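Local coordinates for protein putative metallopeptidase (Shewanella baltica OS155, PDB 3IEH) that binds a zinc ion and, as a member of the peptidase M14 family, probably acts as a metallocarboxypeptidase or related zinc hydrolase, at residues A[47-52]-A[110-115]; A[41-46]-A[55-60]. One frame throughout, in Å; residues are numbered along the deposited sequence.

Both contacts use strand 42-49, an outermost strand of the mixed sheet, and their centres lie about 17 Å apart. Interaction 2 (41-46 with 55-60) is the hairpin pairing of that strand with 52-58: four backbone hydrogen bonds run along it, and many of its side chains are polar, several of them exposed. Interaction 1 (47-52 with 110-115) lies at the turn end of the same hairpin, where the loop folds against helix 111-116. Its chemistry is apolar, with Val-49, Pro-111 and Thr-112 buried and 254 Å² of surface enclosed, against 638 Å² for the strand pair. One contact is local; the other bridges 57 residues.

Interaction 1 of 2, residues A[47-52]-A[110-115]; sequences GEVGKY and NPTGFS
Tyr-52 lies against Pro-111, the two side chains running antiparallel alongside one another, and its atoms can be followed outward. CB makes the tightest approach of the contact, 3.4 Å from CG of Pro-111. The chi1 of -67° sets CG of Tyr-52 anti to its carbonyl carbon, and from there the ring passes the proline at a slant: Tyr-52 CG is 3.6 Å from CB of Pro-111. CD2 keeps to the same Pro-111 CB, at 3.7 Å, and also meets the methyl CG2 of Thr-112, which sits at the ring edge, near the plane. At the tip, OH of Tyr-52 comes 4.2 Å from CB of Ser-115, one turn further along the helix. Ile-25 and Tyr-29 of helix 25-39 also touch the Tyr-52 side chain.

Val-49 supplies the second apolar surface, its CG1 placed 3.9 Å from CG of Pro-111. The methyl of Thr-112 has a double role, since CG2 also lies 3.6 Å from O of Val-49. That carbonyl accepts from N of Tyr-52, closing the type I' turn from Val-49 to Tyr-52; Gly-50 and Lys-51 both have the positive phi such a turn requires. The methyl therefore meets both the turn and the ring, while OG1 of Thr-112 is engaged by Lys-122 N.

The helix start is fixed by Asn-110 at the N-cap: its OD1 accepts from Gly-113 N at 3.0 Å, the donor standing 52° above the carbonyl plane. ND2 of the same amide donates to Phe-75 O, so both polar ends of this buried group are used. Pro-111 is about 11 Å from the zinc ligand His-76, measured between side chains. The result is a beta hairpin whose type I' turn packs on the first turn of an N-capped helix, within the mixed alpha/beta fold of the M14 peptidases.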
loop_
_atom_site.group_PDB
_atom_site.type_symbol
_atom_site.label_atom_id
_atom_site.label_comp_id
_atom_site.label_asym_id
_atom_site.label_seq_id
_atom_site.Cartn_x
_atom_site.Cartn_y
_atom_site.Cartn_z
ATOM N N GLY A 47 -6.805 -15.484 4.604
ATOM C CA GLY A 47 -6.202 -16.787 4.311
ATOM C C GLY A 47 -4.723 -16.832 4.693
ATOM O O GLY A 47 -4.227 -15.985 5.459
ATOM N N GLU A 48 -4.014 -17.816 4.167
ATOM C CA GLU A 48 -2.593 -17.983 4.468
ATOM C C GLU A 48 -1.760 -18.175 3.196
ATOM O O GLU A 48 -2.283 -18.557 2.150
ATOM C CB GLU A 48 -2.381 -19.159 5.425
ATOM C CG GLU A 48 -2.486 -20.534 4.765
ATOM N N VAL A 49 -0.468 -17.877 3.294
ATOM C CA VAL A 49 0.478 -18.110 2.207
ATOM C C VAL A 49 1.803 -18.458 2.866
ATOM O O VAL A 49 2.336 -17.689 3.672
ATOM C CB VAL A 49 0.572 -16.908 1.220
ATOM C CG1 VAL A 49 0.801 -15.625 1.942
ATOM C CG2 VAL A 49 1.678 -17.163 0.153
ATOM N N GLY A 50 2.297 -19.658 2.582
ATOM C CA GLY A 50 3.488 -20.172 3.231
ATOM C C GLY A 50 3.518 -20.025 4.742
ATOM O O GLY A 50 4.513 -19.544 5.315
ATOM N N LYS A 51 2.441 -20.395 5.420
ATOM C CA LYS A 51 2.444 -20.310 6.895
ATOM C C LYS A 51 2.145 -18.926 7.465
ATOM O O LYS A 51 2.036 -18.786 8.660
ATOM C CB LYS A 51 3.795 -20.836 7.454
ATOM C CG LYS A 51 4.630 -19.859 8.375
ATOM C CD LYS A 51 6.147 -19.938 8.126
ATOM C CE LYS A 51 6.962 -19.759 9.413
ATOM N NZ LYS A 51 6.311 -18.884 10.435
ATOM N N TYR A 52 2.038 -17.893 6.642
ATOM C CA TYR A 52 1.760 -16.568 7.182
ATOM C C TYR A 52 0.325 -16.260 6.891
ATOM O O TYR A 52 -0.169 -16.609 5.837
ATOM C CB TYR A 52 2.650 -15.505 6.548
ATOM C CG TYR A 52 4.119 -15.626 6.901
ATOM C CD1 TYR A 52 4.566 -15.300 8.170
ATOM C CD2 TYR A 52 5.057 -16.057 5.963
ATOM C CE1 TYR A 52 5.883 -15.380 8.509
ATOM C CE2 TYR A 52 6.399 -16.149 6.290
ATOM C CZ TYR A 52 6.803 -15.790 7.570
ATOM O OH TYR A 52 8.108 -15.858 7.957
ATOM N N ASN A 110 2.375 -9.665 1.055
ATOM C CA ASN A 110 3.332 -10.626 0.534
ATOM C C ASN A 110 4.402 -10.942 1.582
ATOM O O ASN A 110 5.569 -10.549 1.428
ATOM C CB ASN A 110 3.975 -10.036 -0.736
ATOM C CG ASN A 110 4.973 -10.967 -1.407
ATOM O OD1 ASN A 110 5.187 -12.131 -1.002
ATOM N ND2 ASN A 110 5.606 -10.450 -2.450
ATOM N N PRO A 111 4.020 -11.664 2.643
ATOM C CA PRO A 111 4.988 -11.974 3.704
ATOM C C PRO A 111 6.159 -12.846 3.272
ATOM O O PRO A 111 7.300 -12.656 3.783
ATOM C CB PRO A 111 4.141 -12.697 4.771
ATOM C CG PRO A 111 2.888 -13.129 4.061
ATOM C CD PRO A 111 2.656 -12.104 3.003
ATOM N N THR A 112 5.912 -13.781 2.355
ATOM C CA THR A 112 6.980 -14.687 1.946
ATOM C C THR A 112 8.088 -13.922 1.192
ATOM O O THR A 112 9.271 -14.157 1.419
ATOM C CB THR A 112 6.462 -15.913 1.146
ATOM O OG1 THR A 112 5.926 -15.490 -0.118
ATOM C CG2 THR A 112 5.395 -16.699 1.960
ATOM N N GLY A 113 7.709 -12.955 0.360
ATOM C CA GLY A 113 8.688 -12.103 -0.322
ATOM C C GLY A 113 9.392 -11.168 0.639
ATOM O O GLY A 113 10.620 -10.995 0.563
ATOM N N PHE A 114 8.617 -10.606 1.573
ATOM C CA PHE A 114 9.107 -9.687 2.607
ATOM C C PHE A 114 10.172 -10.276 3.528
ATOM O O PHE A 114 11.112 -9.566 3.917
ATOM C CB PHE A 114 7.916 -9.218 3.427
ATOM C CG PHE A 114 8.240 -8.201 4.503
ATOM C CD1 PHE A 114 8.166 -6.840 4.240
ATOM C CD2 PHE A 114 8.529 -8.607 5.805
ATOM C CE1 PHE A 114 8.422 -5.897 5.255
ATOM C CE2 PHE A 114 8.774 -7.670 6.823
ATOM C CZ PHE A 114 8.715 -6.333 6.561
ATOM N N SER A 115 10.026 -11.541 3.917
ATOM C CA SER A 115 11.045 -12.201 4.795
ATOM C C SER A 115 12.287 -12.536 3.987
ATOM O O SER A 115 13.388 -12.692 4.531
ATOM C CB SER A 115 10.519 -13.504 5.448
ATOM O OG SER A 115 10.220 -14.486 4.458
#

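Interaction 2 of 2, residues A[41-46]-A[55-60]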
loop_
_atom_site.group_PDB
_atom_site.type_symbol
_atom_site.label_atom_id
_atom_site.label_comp_id
_atom_site.label_asym_id
_atom_site.label_seq_id
_atom_site.Cartn_x
_atom_site.Cartn_y
_atom_site.Cartn_z
HETATM N N MSE A 41 -8.184 -2.570 16.906
HETATM C CA MSE A 41 -8.528 -2.996 15.551
HETATM C C MSE A 41 -8.856 -4.470 15.462
HETATM O O MSE A 41 -8.295 -5.284 16.182
HETATM C CB MSE A 41 -7.418 -2.620 14.592
HETATM C CG MSE A 41 -7.285 -1.121 14.530
HETATM SE SE MSE A 41 -6.342 -0.544 13.006
HETATM C CE MSE A 41 -7.641 -0.946 11.628
ATOM N N VAL A 42 -9.803 -4.797 14.596
ATOM C CA VAL A 42 -10.304 -6.160 14.458
ATOM C C VAL A 42 -9.585 -6.797 13.286
ATOM O O VAL A 42 -9.386 -6.170 12.245
ATOM C CB VAL A 42 -11.859 -6.171 14.262
ATOM C CG1 VAL A 42 -12.378 -7.574 14.192
ATOM C CG2 VAL A 42 -12.547 -5.426 15.413
ATOM N N GLU A 43 -9.147 -8.031 13.485
ATOM C CA GLU A 43 -8.492 -8.798 12.447
ATOM C C GLU A 43 -9.509 -9.595 11.660
ATOM O O GLU A 43 -10.393 -10.242 12.229
ATOM C CB GLU A 43 -7.476 -9.768 13.032
ATOM C CG GLU A 43 -6.889 -10.692 11.964
ATOM C CD GLU A 43 -5.580 -11.349 12.354
ATOM O OE1 GLU A 43 -5.023 -11.027 13.426
ATOM O OE2 GLU A 43 -5.103 -12.191 11.565
ATOM N N LYS A 44 -9.400 -9.526 10.340
ATOM C CA LYS A 44 -10.182 -10.395 9.471
ATOM C C LYS A 44 -9.196 -11.134 8.576
ATOM O O LYS A 44 -8.682 -10.583 7.610
ATOM C CB LYS A 44 -11.243 -9.602 8.710
ATOM C CG LYS A 44 -12.538 -9.409 9.539
ATOM C CD LYS A 44 -13.227 -8.088 9.282
ATOM C CE LYS A 44 -14.678 -8.079 9.746
ATOM N NZ LYS A 44 -15.569 -8.824 8.787
ATOM N N ASN A 45 -8.887 -12.367 8.962
ATOM C CA ASN A 45 -7.986 -13.226 8.219
ATOM C C ASN A 45 -8.602 -13.582 6.882
ATOM O O ASN A 45 -9.718 -14.083 6.842
ATOM C CB ASN A 45 -7.733 -14.520 8.989
ATOM C CG ASN A 45 -6.778 -15.465 8.244
ATOM O OD1 ASN A 45 -5.679 -15.071 7.836
ATOM N ND2 ASN A 45 -7.202 -16.702 8.057
ATOM N N LEU A 46 -7.884 -13.323 5.794
ATOM C CA LEU A 46 -8.377 -13.646 4.441
ATOM C C LEU A 46 -7.890 -15.026 3.990
ATOM O O LEU A 46 -8.489 -15.658 3.103
ATOM C CB LEU A 46 -7.952 -12.558 3.445
ATOM C CG LEU A 46 -8.271 -11.110 3.856
ATOM C CD1 LEU A 46 -8.128 -10.198 2.670
ATOM C CD2 LEU A 46 -9.687 -10.995 4.438
ATOM N N SER A 55 -4.026 -10.871 6.474
ATOM C CA SER A 55 -5.178 -10.343 7.183
ATOM C C SER A 55 -5.450 -8.878 6.904
ATOM O O SER A 55 -4.522 -8.089 6.639
ATOM C CB SER A 55 -4.966 -10.527 8.681
ATOM O OG SER A 55 -4.987 -11.909 9.015
ATOM N N LEU A 56 -6.748 -8.564 6.926
ATOM C CA LEU A 56 -7.275 -7.227 6.806
ATOM C C LEU A 56 -7.552 -6.796 8.222
ATOM O O LEU A 56 -8.214 -7.516 8.941
ATOM C CB LEU A 56 -8.584 -7.211 6.018
ATOM C CG LEU A 56 -9.258 -5.840 5.837
ATOM C CD1 LEU A 56 -8.515 -5.017 4.741
ATOM C CD2 LEU A 56 -10.733 -5.964 5.480
ATOM N N TYR A 57 -7.046 -5.636 8.631
ATOM C CA TYR A 57 -7.349 -5.111 9.963
ATOM C C TYR A 57 -8.323 -3.945 9.838
ATOM O O TYR A 57 -8.186 -3.106 8.958
ATOM C CB TYR A 57 -6.081 -4.683 10.695
ATOM C CG TYR A 57 -5.226 -5.825 11.130
ATOM C CD1 TYR A 57 -4.356 -6.451 10.220
ATOM C CD2 TYR A 57 -5.275 -6.300 12.431
ATOM C CE1 TYR A 57 -3.550 -7.498 10.605
ATOM C CE2 TYR A 57 -4.471 -7.371 12.826
ATOM C CZ TYR A 57 -3.620 -7.956 11.902
ATOM O OH TYR A 57 -2.823 -9.003 12.271
ATOM N N GLN A 58 -9.304 -3.886 10.725
ATOM C CA GLN A 58 -10.340 -2.864 10.618
ATOM C C GLN A 58 -10.642 -2.185 11.948
ATOM O O GLN A 58 -10.639 -2.802 12.987
ATOM C CB GLN A 58 -11.636 -3.456 10.027
ATOM C CG GLN A 58 -11.503 -3.961 8.617
ATOM C CD GLN A 58 -12.835 -4.271 7.939
ATOM O OE1 GLN A 58 -13.502 -5.249 8.268
ATOM N NE2 GLN A 58 -13.193 -3.461 6.946
ATOM N N SER A 59 -10.912 -0.898 11.894
ATOM C CA SER A 59 -11.326 -0.180 13.074
ATOM C C SER A 59 -12.729 -0.686 13.458
ATOM O O SER A 59 -13.561 -0.934 12.599
ATOM C CB SER A 59 -11.303 1.327 12.797
ATOM O OG SER A 59 -12.063 1.613 11.647
ATOM N N PRO A 60 -12.982 -0.856 14.751
ATOM C CA PRO A 60 -14.267 -1.410 15.179
ATOM C C PRO A 60 -15.439 -0.392 15.195
ATOM O O PRO A 60 -15.238 0.790 15.492
ATOM C CB PRO A 60 -13.961 -1.883 16.600
ATOM C CG PRO A 60 -12.979 -0.839 17.104
ATOM C CD PRO A 60 -12.154 -0.424 15.893
#
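Val-42 and Gln-58 form an antiparallel hydrogen-bonded pair: Val-42 N reaches Gln-58 O at 2.7 Å with a nearly straight N-H...O angle of 173°, and Gln-58 N returns a bond to Val-42 O. Lys-44 and Leu-56 repeat the pair of reciprocal hydrogen bonds two residues on. Between these pairs, CA of Tyr-57 makes a CA-H...O contact of 3.2 Å with O of Val-42.

The axes of 42-46 and 55-58 run at 158°, hence antiparallel, and approach to 4.5 Å; joined by a short turn, the strands form a beta hairpin at the edge of the central mixed sheet. Strand 52-58 continues inward to strand 102-106, through Tyr-57 and Leu-105.

Among polar side chains, Ser-55 OG donates to Glu-43 OE2 at 2.6 Å, meeting the carboxylate from above its plane. The Glu-43 chain leaves with CG anti to its backbone N (chi1 174°) and runs alongside Tyr-57, its CG over one ring face. OE1 of Gln-58 lies close against the aliphatic part of Lys-44, 3.0 Å from CD, rather than its ammonium group, while NE2 of Gln-58 bonds OG of Ser-104.

Apolar contacts occupy the ends. Met-41, a selenomethionine bent at chi3, brings CE to 4.2 Å from Tyr-57 CB and packs on the backbone of Gln-58 and Ser-59; Leu-46 CD2 rests 4.2 Å from Leu-56 CB.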